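Local coordinates for YceI-like domain protein (Burkholderia cenocepacia BC7, PDB 5IXH) that binds a long polyprenyl diphosphate inside its lipocalin-like beta barrel and probably captures antibiotics outside the cell as a bacterial lipocalin, at residues A31-D36 with F156-T161; N95-L100 with A106-V111; L100-K105 with L128-S133; G140-K143 with I147-D150. One frame throughout, in Å; residues are numbered along the deposited sequence.

Interaction 1: residues A31-D36 with F156-T161; sequences AQVKFD and FHLVAT. With OTP ((2E,6E,10E,14E,18E,22E,26E)-3,7,11,15,19,23,27,31-octamethyldotriaconta-2,6,10,14,18,22,26,30-octaenyl trihydrogen diphosphate), chain C.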
# COMPACT_ATOMS: atom_id res chain seq x y z
N ALA A 31 5.84 -9.61 -1.48
CA ALA A 31 4.60 -9.80 -2.18
C ALA A 31 4.65 -11.06 -3.00
O ALA A 31 5.72 -11.49 -3.45
CB ALA A 31 4.30 -8.58 -3.05
N GLN A 32 3.48 -11.67 -3.19
CA GLN A 32 3.30 -12.85 -4.01
C GLN A 32 2.12 -12.56 -4.94
O GLN A 32 1.10 -12.04 -4.50
CB GLN A 32 2.99 -14.08 -3.14
CG GLN A 32 3.73 -14.11 -1.80
CD GLN A 32 3.51 -15.40 -0.99
OE1 GLN A 32 4.02 -15.54 0.13
NE2 GLN A 32 2.76 -16.35 -1.56
N VAL A 33 2.28 -12.88 -6.21
CA VAL A 33 1.22 -12.70 -7.19
C VAL A 33 1.10 -13.93 -8.06
O VAL A 33 2.09 -14.52 -8.48
CB VAL A 33 1.49 -11.48 -8.08
CG1 VAL A 33 0.38 -11.31 -9.09
CG2 VAL A 33 1.63 -10.22 -7.25
N LYS A 34 -0.13 -14.33 -8.32
CA LYS A 34 -0.42 -15.38 -9.27
C LYS A 34 -1.46 -14.81 -10.21
O LYS A 34 -2.59 -14.59 -9.80
CB LYS A 34 -0.96 -16.62 -8.55
CG LYS A 34 -0.17 -17.00 -7.30
CD LYS A 34 -0.82 -18.15 -6.55
CE LYS A 34 -0.13 -18.40 -5.21
NZ LYS A 34 -0.82 -19.44 -4.41
N PHE A 35 -1.09 -14.54 -11.46
CA PHE A 35 -1.98 -13.86 -12.39
C PHE A 35 -1.77 -14.22 -13.84
O PHE A 35 -0.65 -14.09 -14.36
CB PHE A 35 -1.86 -12.35 -12.26
CG PHE A 35 -2.89 -11.60 -13.07
CD1 PHE A 35 -4.20 -11.57 -12.64
CD2 PHE A 35 -2.57 -10.97 -14.25
CE1 PHE A 35 -5.17 -10.91 -13.37
CE2 PHE A 35 -3.53 -10.31 -14.99
CZ PHE A 35 -4.83 -10.28 -14.54
N ASP A 36 -2.84 -14.66 -14.49
CA ASP A 36 -2.86 -14.99 -15.90
C ASP A 36 -4.07 -14.26 -16.45
O ASP A 36 -5.19 -14.58 -16.06
CB ASP A 36 -3.05 -16.49 -16.06
CG ASP A 36 -3.11 -16.93 -17.51
OD1 ASP A 36 -3.23 -16.08 -18.40
OD2 ASP A 36 -3.03 -18.15 -17.74
N PHE A 156 1.61 1.81 -5.70
CA PHE A 156 2.48 0.66 -5.85
C PHE A 156 2.82 0.40 -7.30
O PHE A 156 2.02 0.64 -8.22
CB PHE A 156 1.84 -0.57 -5.22
CG PHE A 156 0.45 -0.84 -5.71
CD1 PHE A 156 0.23 -1.62 -6.83
CD2 PHE A 156 -0.64 -0.28 -5.06
CE1 PHE A 156 -1.06 -1.86 -7.27
CE2 PHE A 156 -1.92 -0.50 -5.50
CZ PHE A 156 -2.13 -1.29 -6.61
N HIS A 157 4.02 -0.13 -7.47
CA HIS A 157 4.57 -0.57 -8.74
C HIS A 157 5.24 -1.90 -8.42
O HIS A 157 6.32 -1.91 -7.85
CB HIS A 157 5.60 0.45 -9.25
CG HIS A 157 6.32 0.02 -10.49
ND1 HIS A 157 5.76 0.14 -11.75
CD2 HIS A 157 7.57 -0.46 -10.68
CE1 HIS A 157 6.63 -0.29 -12.65
NE2 HIS A 157 7.73 -0.66 -12.03
N LEU A 158 4.59 -3.01 -8.75
CA LEU A 158 5.12 -4.34 -8.45
C LEU A 158 5.60 -4.97 -9.73
O LEU A 158 4.86 -5.03 -10.72
CB LEU A 158 4.05 -5.24 -7.84
CG LEU A 158 3.50 -4.96 -6.45
CD1 LEU A 158 2.76 -3.65 -6.42
CD2 LEU A 158 2.57 -6.09 -6.07
N VAL A 159 6.84 -5.45 -9.73
CA VAL A 159 7.45 -6.10 -10.88
C VAL A 159 7.67 -7.55 -10.51
O VAL A 159 8.34 -7.84 -9.51
CB VAL A 159 8.79 -5.45 -11.23
CG1 VAL A 159 9.43 -6.15 -12.43
CG2 VAL A 159 8.62 -3.97 -11.51
N ALA A 160 7.10 -8.45 -11.29
CA ALA A 160 7.25 -9.89 -11.08
C ALA A 160 8.04 -10.53 -12.19
O ALA A 160 7.76 -10.31 -13.37
CB ALA A 160 5.91 -10.56 -10.89
N THR A 161 8.99 -11.37 -11.76
CA THR A 161 10.11 -11.84 -12.57
C THR A 161 10.71 -10.72 -13.41
O THR A 161 11.74 -10.15 -13.05
CB THR A 161 9.73 -13.04 -13.46
OG1 THR A 161 9.52 -14.19 -12.64
CG2 THR A 161 10.83 -13.36 -14.47
O7 OTP C . 4.88 22.33 9.31
P2 OTP C . 4.13 21.13 9.87
O5 OTP C . 4.03 21.25 11.37
O6 OTP C . 2.75 21.07 9.26
O4 OTP C . 4.91 19.80 9.50
P1 OTP C . 4.62 18.38 10.15
O2 OTP C . 5.39 18.24 11.45
O3 OTP C . 3.14 18.21 10.41
O1 OTP C . 5.13 17.27 9.13
C40 OTP C . 4.29 16.22 8.68
C39 OTP C . 5.27 15.25 8.03
C37 OTP C . 4.89 14.10 7.39
C38 OTP C . 6.04 13.27 6.82
C36 OTP C . 3.43 13.62 7.26
C35 OTP C . 3.36 12.13 7.67
C34 OTP C . 2.25 11.37 6.92
C32 OTP C . 2.30 10.00 6.88
C33 OTP C . 3.43 9.22 7.56
C31 OTP C . 1.20 9.22 6.14
C30 OTP C . 0.66 8.10 7.05
C29 OTP C . 0.73 6.82 6.20
C27 OTP C . -0.36 6.01 6.00
C28 OTP C . -1.75 6.25 6.59
C26 OTP C . -0.12 4.80 5.10
C25 OTP C . -0.77 3.53 5.69
C24 OTP C . -0.39 2.54 4.58
C22 OTP C . 0.38 1.44 4.82
C23 OTP C . 0.92 1.07 6.20
C21 OTP C . 0.68 0.55 3.61
C20 OTP C . -0.36 -0.57 3.67
C19 OTP C . -0.44 -1.13 2.25
C17 OTP C . -0.39 -2.49 2.00
C18 OTP C . -0.26 -3.48 3.16
C16 OTP C . -0.48 -3.05 0.57
C15 OTP C . -0.46 -1.95 -0.51
C14 OTP C . -0.92 -2.59 -1.83
C12 OTP C . -2.26 -2.72 -2.10
C13 OTP C . -3.36 -2.23 -1.15
C11 OTP C . -2.73 -3.35 -3.42
C10 OTP C . -1.70 -4.33 -4.00
C9 OTP C . -2.46 -5.08 -5.09
C7 OTP C . -1.96 -6.22 -5.67
C8 OTP C . -0.61 -6.79 -5.23
C6 OTP C . -2.81 -6.91 -6.75
C5 OTP C . -1.94 -7.30 -7.95
C4 OTP C . -2.92 -7.42 -9.13
C2 OTP C . -3.34 -8.60 -9.69
C3 OTP C . -4.32 -8.52 -10.86
C1 OTP C . -2.86 -9.98 -9.21

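Interaction 2: residues N95-L100 with A106-V111; sequences NVTGKL and AETVTV. With OTP ((2E,6E,10E,14E,18E,22E,26E)-3,7,11,15,19,23,27,31-octamethyldotriaconta-2,6,10,14,18,22,26,30-octaenyl trihydrogen diphosphate), chain C.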
# COMPACT_ATOMS: atom_id res chain seq x y z
N ASN A 95 -10.05 -4.63 -11.15
CA ASN A 95 -10.37 -4.22 -9.79
C ASN A 95 -10.07 -5.38 -8.86
O ASN A 95 -10.66 -6.45 -8.97
CB ASN A 95 -11.83 -3.78 -9.71
CG ASN A 95 -12.06 -2.45 -10.35
OD1 ASN A 95 -11.34 -1.48 -10.07
ND2 ASN A 95 -13.08 -2.37 -11.19
N VAL A 96 -9.09 -5.20 -7.99
CA VAL A 96 -8.62 -6.24 -7.10
C VAL A 96 -9.17 -5.92 -5.72
O VAL A 96 -8.88 -4.84 -5.15
CB VAL A 96 -7.09 -6.31 -7.08
CG1 VAL A 96 -6.62 -7.39 -6.15
CG2 VAL A 96 -6.55 -6.58 -8.49
N THR A 97 -9.92 -6.85 -5.17
CA THR A 97 -10.55 -6.67 -3.87
C THR A 97 -9.87 -7.59 -2.89
O THR A 97 -9.51 -8.72 -3.22
CB THR A 97 -12.07 -6.92 -3.97
OG1 THR A 97 -12.62 -5.90 -4.83
CG2 THR A 97 -12.76 -6.85 -2.66
N GLY A 98 -9.77 -7.11 -1.66
CA GLY A 98 -9.23 -7.94 -0.59
C GLY A 98 -9.22 -7.23 0.74
O GLY A 98 -9.79 -6.16 0.91
N LYS A 99 -8.55 -7.86 1.70
CA LYS A 99 -8.48 -7.37 3.07
C LYS A 99 -7.19 -6.62 3.31
O LYS A 99 -6.11 -7.21 3.14
CB LYS A 99 -8.59 -8.53 4.04
CG LYS A 99 -8.78 -8.06 5.45
CD LYS A 99 -8.74 -9.19 6.48
CE LYS A 99 -9.90 -10.12 6.32
NZ LYS A 99 -9.97 -11.01 7.52
N LEU A 100 -7.30 -5.36 3.69
CA LEU A 100 -6.17 -4.50 4.06
C LEU A 100 -6.19 -4.36 5.57
O LEU A 100 -7.19 -3.94 6.13
CB LEU A 100 -6.33 -3.14 3.40
CG LEU A 100 -5.26 -2.07 3.71
CD1 LEU A 100 -3.89 -2.53 3.26
CD2 LEU A 100 -5.62 -0.76 3.09
N ALA A 106 -8.69 -4.09 10.13
CA ALA A 106 -8.96 -4.63 8.81
C ALA A 106 -10.12 -3.93 8.12
O ALA A 106 -11.13 -3.58 8.74
CB ALA A 106 -9.27 -6.13 8.93
N GLU A 107 -9.97 -3.73 6.82
CA GLU A 107 -11.04 -3.25 5.98
C GLU A 107 -11.01 -3.97 4.64
O GLU A 107 -9.95 -4.32 4.15
CB GLU A 107 -10.93 -1.77 5.73
CG GLU A 107 -12.17 -1.24 4.99
CD GLU A 107 -13.49 -1.52 5.72
OE1 GLU A 107 -13.82 -0.68 6.58
OE2 GLU A 107 -14.18 -2.55 5.47
N THR A 108 -12.16 -4.19 4.02
CA THR A 108 -12.19 -4.66 2.65
C THR A 108 -12.04 -3.45 1.75
O THR A 108 -12.73 -2.44 1.90
CB THR A 108 -13.51 -5.35 2.33
OG1 THR A 108 -13.70 -6.47 3.20
CG2 THR A 108 -13.56 -5.83 0.90
N VAL A 109 -11.10 -3.56 0.80
CA VAL A 109 -10.78 -2.50 -0.14
C VAL A 109 -10.79 -3.04 -1.55
O VAL A 109 -10.64 -4.25 -1.78
CB VAL A 109 -9.41 -1.86 0.16
CG1 VAL A 109 -9.39 -1.27 1.57
CG2 VAL A 109 -8.27 -2.85 -0.09
N THR A 110 -11.02 -2.14 -2.50
CA THR A 110 -11.00 -2.48 -3.92
C THR A 110 -10.07 -1.50 -4.61
O THR A 110 -10.21 -0.30 -4.47
CB THR A 110 -12.39 -2.41 -4.55
OG1 THR A 110 -13.24 -3.40 -3.96
CG2 THR A 110 -12.32 -2.67 -6.06
N VAL A 111 -9.06 -2.03 -5.29
CA VAL A 111 -8.04 -1.19 -5.89
C VAL A 111 -7.96 -1.44 -7.38
O VAL A 111 -7.86 -2.58 -7.83
CB VAL A 111 -6.68 -1.38 -5.23
CG1 VAL A 111 -6.23 -2.74 -5.29
CG2 VAL A 111 -5.61 -0.45 -5.84
O7 OTP C . 4.88 22.33 9.31
P2 OTP C . 4.13 21.13 9.87
O5 OTP C . 4.03 21.25 11.37
O6 OTP C . 2.75 21.07 9.26
O4 OTP C . 4.91 19.80 9.50
P1 OTP C . 4.62 18.38 10.15
O2 OTP C . 5.39 18.24 11.45
O3 OTP C . 3.14 18.21 10.41
O1 OTP C . 5.13 17.27 9.13
C40 OTP C . 4.29 16.22 8.68
C39 OTP C . 5.27 15.25 8.03
C37 OTP C . 4.89 14.10 7.39
C38 OTP C . 6.04 13.27 6.82
C36 OTP C . 3.43 13.62 7.26
C35 OTP C . 3.36 12.13 7.67
C34 OTP C . 2.25 11.37 6.92
C32 OTP C . 2.30 10.00 6.88
C33 OTP C . 3.43 9.22 7.56
C31 OTP C . 1.20 9.22 6.14
C30 OTP C . 0.66 8.10 7.05
C29 OTP C . 0.73 6.82 6.20
C27 OTP C . -0.36 6.01 6.00
C28 OTP C . -1.75 6.25 6.59
C26 OTP C . -0.12 4.80 5.10
C25 OTP C . -0.77 3.53 5.69
C24 OTP C . -0.39 2.54 4.58
C22 OTP C . 0.38 1.44 4.82
C23 OTP C . 0.92 1.07 6.20
C21 OTP C . 0.68 0.55 3.61
C20 OTP C . -0.36 -0.57 3.67
C19 OTP C . -0.44 -1.13 2.25
C17 OTP C . -0.39 -2.49 2.00
C18 OTP C . -0.26 -3.48 3.16
C16 OTP C . -0.48 -3.05 0.57
C15 OTP C . -0.46 -1.95 -0.51
C14 OTP C . -0.92 -2.59 -1.83
C12 OTP C . -2.26 -2.72 -2.10
C13 OTP C . -3.36 -2.23 -1.15
C11 OTP C . -2.73 -3.35 -3.42
C10 OTP C . -1.70 -4.33 -4.00
C9 OTP C . -2.46 -5.08 -5.09
C7 OTP C . -1.96 -6.22 -5.67
C8 OTP C . -0.61 -6.79 -5.23
C6 OTP C . -2.81 -6.91 -6.75
C5 OTP C . -1.94 -7.30 -7.95
C4 OTP C . -2.92 -7.42 -9.13
C2 OTP C . -3.34 -8.60 -9.69
C3 OTP C . -4.32 -8.52 -10.86
C1 OTP C . -2.86 -9.98 -9.21

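Interaction 3: residues L100-K105 with L128-S133; sequences LTIKGK and LPIKRS. With OTP ((2E,6E,10E,14E,18E,22E,26E)-3,7,11,15,19,23,27,31-octamethyldotriaconta-2,6,10,14,18,22,26,30-octaenyl trihydrogen diphosphate), chain C.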
# COMPACT_ATOMS: atom_id res chain seq x y z
N LEU A 100 -7.30 -5.36 3.69
CA LEU A 100 -6.17 -4.50 4.06
C LEU A 100 -6.19 -4.36 5.57
O LEU A 100 -7.19 -3.94 6.13
CB LEU A 100 -6.33 -3.14 3.40
CG LEU A 100 -5.26 -2.07 3.71
CD1 LEU A 100 -3.89 -2.53 3.26
CD2 LEU A 100 -5.62 -0.76 3.09
N THR A 101 -5.09 -4.77 6.22
CA THR A 101 -4.95 -4.66 7.67
C THR A 101 -3.77 -3.76 7.97
O THR A 101 -2.63 -4.05 7.55
CB THR A 101 -4.73 -6.01 8.31
OG1 THR A 101 -5.78 -6.90 7.90
CG2 THR A 101 -4.75 -5.91 9.83
N ILE A 102 -4.04 -2.67 8.69
CA ILE A 102 -3.02 -1.69 9.09
C ILE A 102 -3.28 -1.40 10.56
O ILE A 102 -4.41 -1.14 10.97
CB ILE A 102 -3.13 -0.35 8.29
CG1 ILE A 102 -2.96 -0.58 6.79
CG2 ILE A 102 -2.09 0.66 8.79
CD1 ILE A 102 -3.43 0.57 5.95
N LYS A 103 -2.22 -1.45 11.38
CA LYS A 103 -2.30 -1.19 12.80
C LYS A 103 -3.39 -2.09 13.43
O LYS A 103 -4.16 -1.70 14.30
CB LYS A 103 -2.53 0.31 13.04
CG LYS A 103 -2.14 0.83 14.38
CD LYS A 103 -2.24 2.36 14.47
CE LYS A 103 -1.96 2.89 15.87
NZ LYS A 103 -2.00 4.36 15.98
N GLY A 104 -3.42 -3.32 12.95
CA GLY A 104 -4.35 -4.30 13.45
C GLY A 104 -5.82 -4.11 13.09
O GLY A 104 -6.68 -4.84 13.56
N LYS A 105 -6.12 -3.12 12.24
CA LYS A 105 -7.49 -2.84 11.81
C LYS A 105 -7.66 -3.29 10.38
O LYS A 105 -6.90 -2.90 9.49
CB LYS A 105 -7.76 -1.35 11.91
CG LYS A 105 -7.70 -0.81 13.32
CD LYS A 105 -8.91 -1.23 14.14
CE LYS A 105 -8.77 -0.80 15.59
NZ LYS A 105 -8.57 0.67 15.71
N LEU A 128 -4.29 3.24 -4.29
CA LEU A 128 -5.41 3.03 -3.39
C LEU A 128 -5.54 4.20 -2.43
O LEU A 128 -4.67 4.39 -1.57
CB LEU A 128 -5.19 1.76 -2.57
CG LEU A 128 -6.31 1.49 -1.55
CD1 LEU A 128 -7.64 1.22 -2.21
CD2 LEU A 128 -5.89 0.34 -0.65
N PRO A 129 -6.62 4.98 -2.54
CA PRO A 129 -6.83 6.02 -1.53
C PRO A 129 -7.47 5.44 -0.28
O PRO A 129 -8.41 4.63 -0.36
CB PRO A 129 -7.78 7.00 -2.22
CG PRO A 129 -8.49 6.20 -3.26
CD PRO A 129 -7.59 5.06 -3.65
N ILE A 130 -6.95 5.83 0.87
CA ILE A 130 -7.53 5.45 2.14
C ILE A 130 -7.64 6.66 3.04
O ILE A 130 -7.00 7.69 2.79
CB ILE A 130 -6.70 4.37 2.87
CG1 ILE A 130 -5.30 4.87 3.29
CG2 ILE A 130 -6.59 3.09 2.00
CD1 ILE A 130 -4.63 3.99 4.36
N LYS A 131 -8.44 6.53 4.09
CA LYS A 131 -8.43 7.49 5.18
C LYS A 131 -7.57 6.92 6.29
O LYS A 131 -7.85 5.86 6.82
CB LYS A 131 -9.85 7.70 5.70
CG LYS A 131 -10.76 8.42 4.73
CD LYS A 131 -12.14 8.65 5.34
CE LYS A 131 -12.90 9.75 4.61
NZ LYS A 131 -12.66 9.73 3.14
N ARG A 132 -6.53 7.65 6.66
CA ARG A 132 -5.66 7.21 7.75
C ARG A 132 -6.44 6.99 9.04
O ARG A 132 -6.12 6.08 9.82
CB ARG A 132 -4.47 8.16 7.97
CG ARG A 132 -4.83 9.57 8.44
CD ARG A 132 -3.61 10.47 8.46
NE ARG A 132 -3.95 11.81 8.92
CZ ARG A 132 -4.15 12.14 10.19
NH1 ARG A 132 -4.04 11.24 11.16
NH2 ARG A 132 -4.46 13.40 10.48
N SER A 133 -7.46 7.82 9.26
CA SER A 133 -8.27 7.71 10.47
C SER A 133 -8.99 6.36 10.59
O SER A 133 -9.23 5.89 11.70
CB SER A 133 -9.32 8.84 10.53
OG SER A 133 -10.19 8.76 9.41
O7 OTP C . 4.88 22.33 9.31
P2 OTP C . 4.13 21.13 9.87
O5 OTP C . 4.03 21.25 11.37
O6 OTP C . 2.75 21.07 9.26
O4 OTP C . 4.91 19.80 9.50
P1 OTP C . 4.62 18.38 10.15
O2 OTP C . 5.39 18.24 11.45
O3 OTP C . 3.14 18.21 10.41
O1 OTP C . 5.13 17.27 9.13
C40 OTP C . 4.29 16.22 8.68
C39 OTP C . 5.27 15.25 8.03
C37 OTP C . 4.89 14.10 7.39
C38 OTP C . 6.04 13.27 6.82
C36 OTP C . 3.43 13.62 7.26
C35 OTP C . 3.36 12.13 7.67
C34 OTP C . 2.25 11.37 6.92
C32 OTP C . 2.30 10.00 6.88
C33 OTP C . 3.43 9.22 7.56
C31 OTP C . 1.20 9.22 6.14
C30 OTP C . 0.66 8.10 7.05
C29 OTP C . 0.73 6.82 6.20
C27 OTP C . -0.36 6.01 6.00
C28 OTP C . -1.75 6.25 6.59
C26 OTP C . -0.12 4.80 5.10
C25 OTP C . -0.77 3.53 5.69
C24 OTP C . -0.39 2.54 4.58
C22 OTP C . 0.38 1.44 4.82
C23 OTP C . 0.92 1.07 6.20
C21 OTP C . 0.68 0.55 3.61
C20 OTP C . -0.36 -0.57 3.67
C19 OTP C . -0.44 -1.13 2.25
C17 OTP C . -0.39 -2.49 2.00
C18 OTP C . -0.26 -3.48 3.16
C16 OTP C . -0.48 -3.05 0.57
C15 OTP C . -0.46 -1.95 -0.51
C14 OTP C . -0.92 -2.59 -1.83
C12 OTP C . -2.26 -2.72 -2.10
C13 OTP C . -3.36 -2.23 -1.15
C11 OTP C . -2.73 -3.35 -3.42
C10 OTP C . -1.70 -4.33 -4.00
C9 OTP C . -2.46 -5.08 -5.09
C7 OTP C . -1.96 -6.22 -5.67
C8 OTP C . -0.61 -6.79 -5.23
C6 OTP C . -2.81 -6.91 -6.75
C5 OTP C . -1.94 -7.30 -7.95
C4 OTP C . -2.92 -7.42 -9.13
C2 OTP C . -3.34 -8.60 -9.69
C3 OTP C . -4.32 -8.52 -10.86
C1 OTP C . -2.86 -9.98 -9.21

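Interaction 4: residues G140-K143 with I147-D150; sequences GEWK and IVAD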
# COMPACT_ATOMS: atom_id res chain seq x y z
N GLY A 140 -4.46 10.88 18.69
CA GLY A 140 -4.06 11.88 19.67
C GLY A 140 -4.05 13.26 19.03
O GLY A 140 -5.00 13.63 18.35
N GLU A 141 -2.98 14.02 19.24
CA GLU A 141 -2.89 15.35 18.64
C GLU A 141 -2.90 15.31 17.11
O GLU A 141 -3.25 16.30 16.46
CB GLU A 141 -1.64 16.06 19.14
CG GLU A 141 -1.75 16.46 20.59
CD GLU A 141 -0.53 17.20 21.09
OE1 GLU A 141 0.49 17.23 20.37
OE2 GLU A 141 -0.60 17.75 22.21
N TRP A 142 -2.57 14.16 16.53
CA TRP A 142 -2.54 14.06 15.09
C TRP A 142 -3.89 13.74 14.44
O TRP A 142 -3.97 13.57 13.22
CB TRP A 142 -1.49 13.03 14.66
CG TRP A 142 -0.13 13.41 15.10
CD1 TRP A 142 0.54 12.93 16.18
CD2 TRP A 142 0.72 14.41 14.51
NE1 TRP A 142 1.77 13.55 16.29
CE2 TRP A 142 1.90 14.46 15.27
CE3 TRP A 142 0.60 15.25 13.39
CZ2 TRP A 142 2.96 15.32 14.97
CZ3 TRP A 142 1.65 16.10 13.09
CH2 TRP A 142 2.82 16.13 13.87
N LYS A 143 -4.97 13.67 15.23
CA LYS A 143 -6.30 13.50 14.64
C LYS A 143 -6.68 14.71 13.80
O LYS A 143 -7.48 14.59 12.87
CB LYS A 143 -7.37 13.29 15.71
CG LYS A 143 -7.32 11.92 16.38
CD LYS A 143 -8.50 11.65 17.32
CE LYS A 143 -8.48 12.52 18.55
NZ LYS A 143 -9.61 12.15 19.44
N ILE A 147 -3.95 19.59 10.09
CA ILE A 147 -2.50 19.46 10.20
C ILE A 147 -1.97 18.46 9.16
O ILE A 147 -1.12 18.81 8.37
CB ILE A 147 -2.04 18.99 11.60
CG1 ILE A 147 -2.53 19.95 12.69
CG2 ILE A 147 -0.52 18.87 11.64
CD1 ILE A 147 -2.27 19.43 14.09
N VAL A 148 -2.44 17.22 9.21
CA VAL A 148 -2.16 16.24 8.16
C VAL A 148 -3.50 15.75 7.65
O VAL A 148 -4.33 15.31 8.44
CB VAL A 148 -1.35 15.02 8.70
CG1 VAL A 148 -1.13 13.96 7.60
CG2 VAL A 148 -0.02 15.50 9.28
N ALA A 149 -3.73 15.85 6.35
CA ALA A 149 -5.01 15.44 5.78
C ALA A 149 -5.31 13.98 6.09
O ALA A 149 -4.41 13.18 6.29
CB ALA A 149 -5.03 15.67 4.27
N ASP A 150 -6.59 13.63 6.13
CA ASP A 150 -7.00 12.28 6.39
C ASP A 150 -6.69 11.37 5.19
O ASP A 150 -6.19 10.26 5.35
CB ASP A 150 -8.49 12.23 6.71
CG ASP A 150 -8.89 11.00 7.51
OD1 ASP A 150 -8.04 10.11 7.73
OD2 ASP A 150 -10.07 10.92 7.91

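Interaction 1: residues A31-D36 with F156-T161
Ala31 and Val33 converge on Leu158 from the next strand but one, and the tail of the octaprenyl chain of OTP lies in the same apolar cluster. Ala31 comes first: its CB points at the other segment and stops 4.3 Å from Leu158 CD2. Two residues on, Val33 divides its branches between two partners. CG1 is anti to the backbone N (chi1 -180°) and reaches one of the two terminal methyls of the prenyl tail, with Val33 CG1 and OTP C1 3.5 Å apart. The other branch, Val33 CG2, leans on Leu158 CD2 at 4.4 Å. Phe35 then leaves the strand and offers a ring face to the end of the tail. OTP C3 sits 3.4 Å above the Phe35 ring plane, displaced toward the rim, while Tyr94 meets this ring edge-to-face.

Across from them, the same Leu158 CD2 also closes to 3.4 Å from the branch methyl OTP C8. Phe156 lies further up the ligand and turns one ring face to it, with OTP C10 4.0 Å above the plane and over the ring centre. The contacts are apolar throughout, as suits a hydrocarbon.

The backbones are too far apart here to pair, Val33 CA and Ala160 CA being 7.7 Å from each other. Strand 10-15 pairs with both strands 22-34 and 151-160 and so links them in the sheet, Lys10 bonding to His157. On their other flanks, strand 44-50 pairs with Gln32 and Lys34, and strand 121-131 pairs with Phe156 and Leu158, its Phe124 packing against Val33, Phe35 and Leu158.

Interaction 2: residues N95-L100 with A106-V111
Segments 95-100 and 106-111 run antiparallel at 163°, and the hydrogen-bonded pairs Val96-Val111, Gly98-Val109 and Leu100-Glu107 each close with two backbone bonds. Between them, the non-hydrogen-bonded pair Thr97-Thr110 brings two side chains together: Thr97 OG1 and Thr110 OG1 share a hydrogen bond of 2.7 Å. Both hydroxyls stand beside their own backbone N, and the methyls fill in around them, Thr97 CG2 lying 3.8 Å from Thr108 CG2. Lys99 is on this face too, and its CD lies 4.0 Å from Ala106 CB.

The face carrying Val96, Leu100, Val109 and Val111 is apolar. Leu100 CB packs 4.0 Å from Val109 CG2; Gly98, the residue paired with Val109, has no side chain. Val96 CG2 comes within 3.8 Å of OTP C4, and Leu100 CD1 within 3.7 Å of OTP C17, so two residues four apart on one strand touch well-separated parts of the prenyl chain. Glu107 starts on this face but curls back, and Glu107 OE2 accepts a bond from Thr108 N at 3.0 Å.

This is a beta hairpin of the lipocalin-like YceI barrel, apolar and ligand-lined on one face, threonine-rich on the other.

Interaction 3: residues L100-K105 with L128-S133
The apolar wall of the lipocalin-like barrel is made here by Leu100 and Ile102, at the end of strand 93-102, meeting Leu128 and Ile130 of strand 121-131 over the intervening strand 105-118. The axes of the two short strand segments stay 11.4 Å apart, so side chains alone bridge the distance. Leu100 and Leu128 reach for each other tip to tip, with Leu100 CD2 3.9 Å from Leu128 CD2. Ile130 comes to the same methyl at about a right angle, its CG2 lying 4.1 Å from Leu100 CD2. Ile102 and Ile130 also meet by their tips, Ile102 CD1 to Ile130 CD1 at 4.0 Å; with Ile130 CG1 set between its backbone N and carbonyl carbon (chi1 65°), CD1 goes to Ile102 while CG2 turns to Leu100. A type I' turn from Ile102 to Lys105 reverses the chain.

The ligand runs along this wall: OTP C13 is 3.6 Å from Leu128 CD2, and OTP C24 is 3.9 Å from Ile102 CD1. Arg132 adds only its CB, 3.6 Å from OTP C28. Its guanidinium turns away to carbonyls of the following loop.

Methyl against methyl, the grip is dispersive and non-directional, consistent with holding a flexible isoprenoid along its length.

Interaction 4: residues G140-K143 with I147-D150
The indole of Trp142 presents its six-membered ring to two methyls, Ile147 CG2 and Val148 CG2, both approaching at a slant. On the same indole, the ring of Trp70 meets it with the planes at about 55°, and the diphosphate end of OTP comes close to the benzo part. All this happens in the long loop joining strands 121-131 and 151-160 of the lipocalin-like barrel, where residues 141-142 form a short 3-10 turn.

Trp142 CZ3 lies 3.8 Å from Ile147 CG2, the Ile147 side chain crossing that of the tryptophan at about a right angle. The neighbouring ring atom, Trp142 CE3, is 4.2 Å from Val148 CG2. With CG anti to its own carbonyl carbon (chi1 -61°) and the ring turned across the chain (chi2 100°), the benzo half of the indole swings toward the second segment even though the CB does not aim there. Ile147 touches the turn a second time through its other end, Ile147 CD1 resting 4.0 Å from Glu141 O.

At this mouth of the barrel the ligand is no longer hydrocarbon. Trp142 CZ3 comes within 3.7 Å of OTP O3, an oxygen on the phosphorus nearer the prenyl chain, and Ile147 CG2 lies 3.9 Å from the same oxygen. The two segments are further tied by Arg132, whose NH2 is hydrogen-bonded to both Trp142 O and Val148 O, while Ser133 holds Asp150. Inside the turn, Lys143 N donates to Gly140 O at 3.1 Å.

Overall arrangement
All four contacts belong to one curled antiparallel sheet and its end loop, strung along a single ligand from prenyl tail (interaction 1) to diphosphate (interaction 4); the centres of interactions 1 and 4 lie about 33 Å apart. Interaction 1 closes the widest chain loop, and the other three are nested inside it. Interactions 2 and 3 have centres about 10 Å apart, share Leu100 and alternate along the chain through strands 93-102, 105-118 and 121-131. Interactions 1 and 2 meet where Phe156 packs on Val111. Interaction 4 follows in series and joins interaction 3 through Arg132 and Ser133. The barrel thus sheathes the isoprenoid in apolar side chains and leaves its charged end at the mouth.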